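Long-range contact in MgGH51 (Meripilus giganteus, PDB 6ZPV), which hydrolyses terminal alpha-L-arabinofuranosyl residues from arabinose-containing glycans, as a fungal member of glycoside hydrolase family 51: residues Met287-Gly292 with Gln310-Gln315. Numbering follows the deposited sequence.
Sequences MAVWAG and QQAIDQ. With NAG (2-acetamido-2-deoxy-beta-D-glucopyranose), chain D.
M287, on the strand, meets Q315 of the helix from the opposite direction: its thioether SD receives a weak but nearly straight hydrogen bond from Q315 NE2 (3.4 Å, 167°). The bend at chi3 brings M287 CE in beside the same amide, at 3.6 Å from Q315 NE2. At A288 the backbone takes over, A288 O accepting a second bond from Q315 NE2 at 3.0 Å, with the donor tilted out of the carbonyl plane. V289 contributes the apolar share, its CB 3.9 Å from A312 CB and its CG1 lying 3.8 Å from Q315 OE1. W290 is reached through a water that accepts from its backbone N and donates to Q315 OE1. One buried amide thus reaches the end of the strand, directly at A288 O and through the water at W290 N, its chain fully extended (chi1 -179°) from helix to strand. A leucine in place of Q315 would probably leave A288 O without this donor, the water without its acceptor and M287 SD without its weak N-H contact. One turn earlier, on a different side of the helix, Q311 touches the glycan, its CD 3.3 Å from NAG O6, while the Q311 amide is hydrogen-bonded by Q243, N245 and R241. The whole forms part of a beta-alpha-beta crossover of the (beta/alpha)8 barrel expected for this family: strand 284-289 runs between parallel strands 224-227 and 345-348, helix 306-320 packs outside it, the local axes of 287-289 and 310-315 nearly antiparallel at 159°, and helix 359-373 lies alongside at A312.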
loop_
_atom_site.group_PDB
_atom_site.type_symbol
_atom_site.label_atom_id
_atom_site.label_comp_id
_atom_site.label_asym_id
_atom_site.label_seq_id
_atom_site.Cartn_x
_atom_site.Cartn_y
_atom_site.Cartn_z
ATOM N N MET A 287 6.336 -5.981 9.854
ATOM C CA MET A 287 5.716 -7.121 9.187
ATOM C C MET A 287 4.754 -7.838 10.124
ATOM O O MET A 287 5.130 -8.233 11.228
ATOM C CB MET A 287 6.782 -8.085 8.704
ATOM C CG MET A 287 6.204 -9.250 7.923
ATOM S SD MET A 287 7.411 -10.382 7.213
ATOM C CE MET A 287 7.991 -11.172 8.702
ATOM N N ALA A 288 3.524 -8.022 9.675
ATOM C CA ALA A 288 2.527 -8.767 10.437
ATOM C C ALA A 288 2.630 -10.274 10.120
ATOM O O ALA A 288 2.974 -10.689 9.013
ATOM C CB ALA A 288 1.132 -8.276 10.165
ATOM N N VAL A 289 2.319 -11.046 11.177
ATOM C CA VAL A 289 2.113 -12.494 11.069
ATOM C C VAL A 289 0.686 -12.817 11.487
ATOM O O VAL A 289 0.142 -12.252 12.431
ATOM C CB VAL A 289 3.132 -13.317 11.872
ATOM C CG1 VAL A 289 4.516 -13.129 11.311
ATOM C CG2 VAL A 289 3.122 -13.032 13.375
ATOM N N TRP A 290 0.097 -13.786 10.785
ATOM C CA TRP A 290 -1.221 -14.312 11.143
ATOM C C TRP A 290 -1.137 -14.989 12.503
ATOM O O TRP A 290 -0.143 -15.689 12.802
ATOM C CB TRP A 290 -1.668 -15.278 10.034
ATOM C CG TRP A 290 -3.130 -15.628 10.166
ATOM C CD1 TRP A 290 -4.167 -14.872 9.682
ATOM C CD2 TRP A 290 -3.733 -16.774 10.766
ATOM N NE1 TRP A 290 -5.367 -15.442 9.971
ATOM C CE2 TRP A 290 -5.128 -16.628 10.633
ATOM C CE3 TRP A 290 -3.237 -17.964 11.325
ATOM C CZ2 TRP A 290 -6.043 -17.603 11.054
ATOM C CZ3 TRP A 290 -4.108 -18.942 11.748
ATOM C CH2 TRP A 290 -5.514 -18.769 11.601
ATOM N N ALA A 291 -2.169 -14.800 13.331
ATOM C CA ALA A 291 -2.057 -15.140 14.770
ATOM C C ALA A 291 -3.201 -16.013 15.264
ATOM O O ALA A 291 -3.449 -16.033 16.465
ATOM C CB ALA A 291 -1.903 -13.886 15.594
ATOM N N GLY A 292 -3.829 -16.778 14.405
ATOM C CA GLY A 292 -4.851 -17.746 14.856
ATOM C C GLY A 292 -6.264 -17.238 14.902
ATOM O O GLY A 292 -7.129 -17.896 15.485
ATOM N N GLN A 310 4.787 -22.285 13.585
ATOM C CA GLN A 310 5.931 -22.621 12.724
ATOM C C GLN A 310 5.857 -21.862 11.397
ATOM O O GLN A 310 6.904 -21.434 10.887
ATOM C CB GLN A 310 5.967 -24.137 12.482
ATOM C CG GLN A 310 7.191 -24.534 11.643
ATOM C CD GLN A 310 8.514 -24.200 12.304
ATOM O OE1 GLN A 310 9.418 -23.518 11.685
ATOM N NE2 GLN A 310 8.681 -24.648 13.509
ATOM N N GLN A 311 4.660 -21.673 10.831
ATOM C CA GLN A 311 4.550 -20.938 9.543
ATOM C C GLN A 311 5.030 -19.503 9.738
ATOM O O GLN A 311 5.679 -18.963 8.822
ATOM C CB GLN A 311 3.124 -21.019 9.037
ATOM C CG GLN A 311 2.948 -20.343 7.675
ATOM C CD GLN A 311 1.663 -20.689 7.009
ATOM O OE1 GLN A 311 0.639 -20.905 7.721
ATOM N NE2 GLN A 311 1.602 -20.733 5.682
ATOM N N ALA A 312 4.737 -18.891 10.896
ATOM C CA ALA A 312 5.231 -17.538 11.156
ATOM C C ALA A 312 6.748 -17.508 11.334
ATOM O O ALA A 312 7.398 -16.565 10.876
ATOM C CB ALA A 312 4.553 -16.964 12.389
ATOM N N ILE A 313 7.329 -18.526 11.997
ATOM C CA ILE A 313 8.797 -18.649 12.037
ATOM C C ILE A 313 9.383 -18.756 10.633
ATOM O O ILE A 313 10.382 -18.085 10.312
ATOM C CB ILE A 313 9.188 -19.827 12.942
ATOM C CG1 ILE A 313 8.862 -19.530 14.400
ATOM C CG2 ILE A 313 10.656 -20.169 12.776
ATOM C CD1 ILE A 313 8.954 -20.709 15.320
ATOM N N ASP A 314 8.764 -19.589 9.791
ATOM C CA ASP A 314 9.215 -19.744 8.404
ATOM C C ASP A 314 9.189 -18.404 7.675
ATOM O O ASP A 314 10.146 -18.061 6.966
ATOM C CB ASP A 314 8.323 -20.751 7.677
ATOM C CG ASP A 314 8.362 -22.184 8.149
ATOM O OD1 ASP A 314 9.305 -22.561 8.873
ATOM O OD2 ASP A 314 7.384 -22.904 7.802
ATOM N N GLN A 315 8.101 -17.647 7.839
ATOM C CA GLN A 315 7.976 -16.324 7.205
ATOM C C GLN A 315 9.129 -15.392 7.588
ATOM O O GLN A 315 9.713 -14.731 6.748
ATOM C CB GLN A 315 6.611 -15.745 7.632
ATOM C CG GLN A 315 6.308 -14.378 7.033
ATOM C CD GLN A 315 4.970 -13.851 7.500
ATOM O OE1 GLN A 315 4.053 -14.628 7.799
ATOM N NE2 GLN A 315 4.832 -12.497 7.550
HETATM C C1 NAG D . 2.172 -22.830 2.643
HETATM C C2 NAG D . 1.480 -23.846 1.752
HETATM C C3 NAG D . 0.437 -24.606 2.581
HETATM C C4 NAG D . 1.080 -25.224 3.826
HETATM C C5 NAG D . 1.790 -24.115 4.630
HETATM C C6 NAG D . 2.554 -24.680 5.866
HETATM C C7 NAG D . 1.274 -23.541 -0.660
HETATM C C8 NAG D . 0.555 -22.871 -1.777
HETATM N N2 NAG D . 0.856 -23.250 0.580
HETATM O O3 NAG D . -0.186 -25.654 1.781
HETATM O O4 NAG D . 0.021 -25.762 4.638
HETATM O O5 NAG D . 2.768 -23.530 3.785
HETATM O O6 NAG D . 3.162 -23.616 6.666
HETATM O O7 NAG D . 2.108 -24.353 -0.864
HETATM O O HOH W 1 1.246 -14.440 8.380
#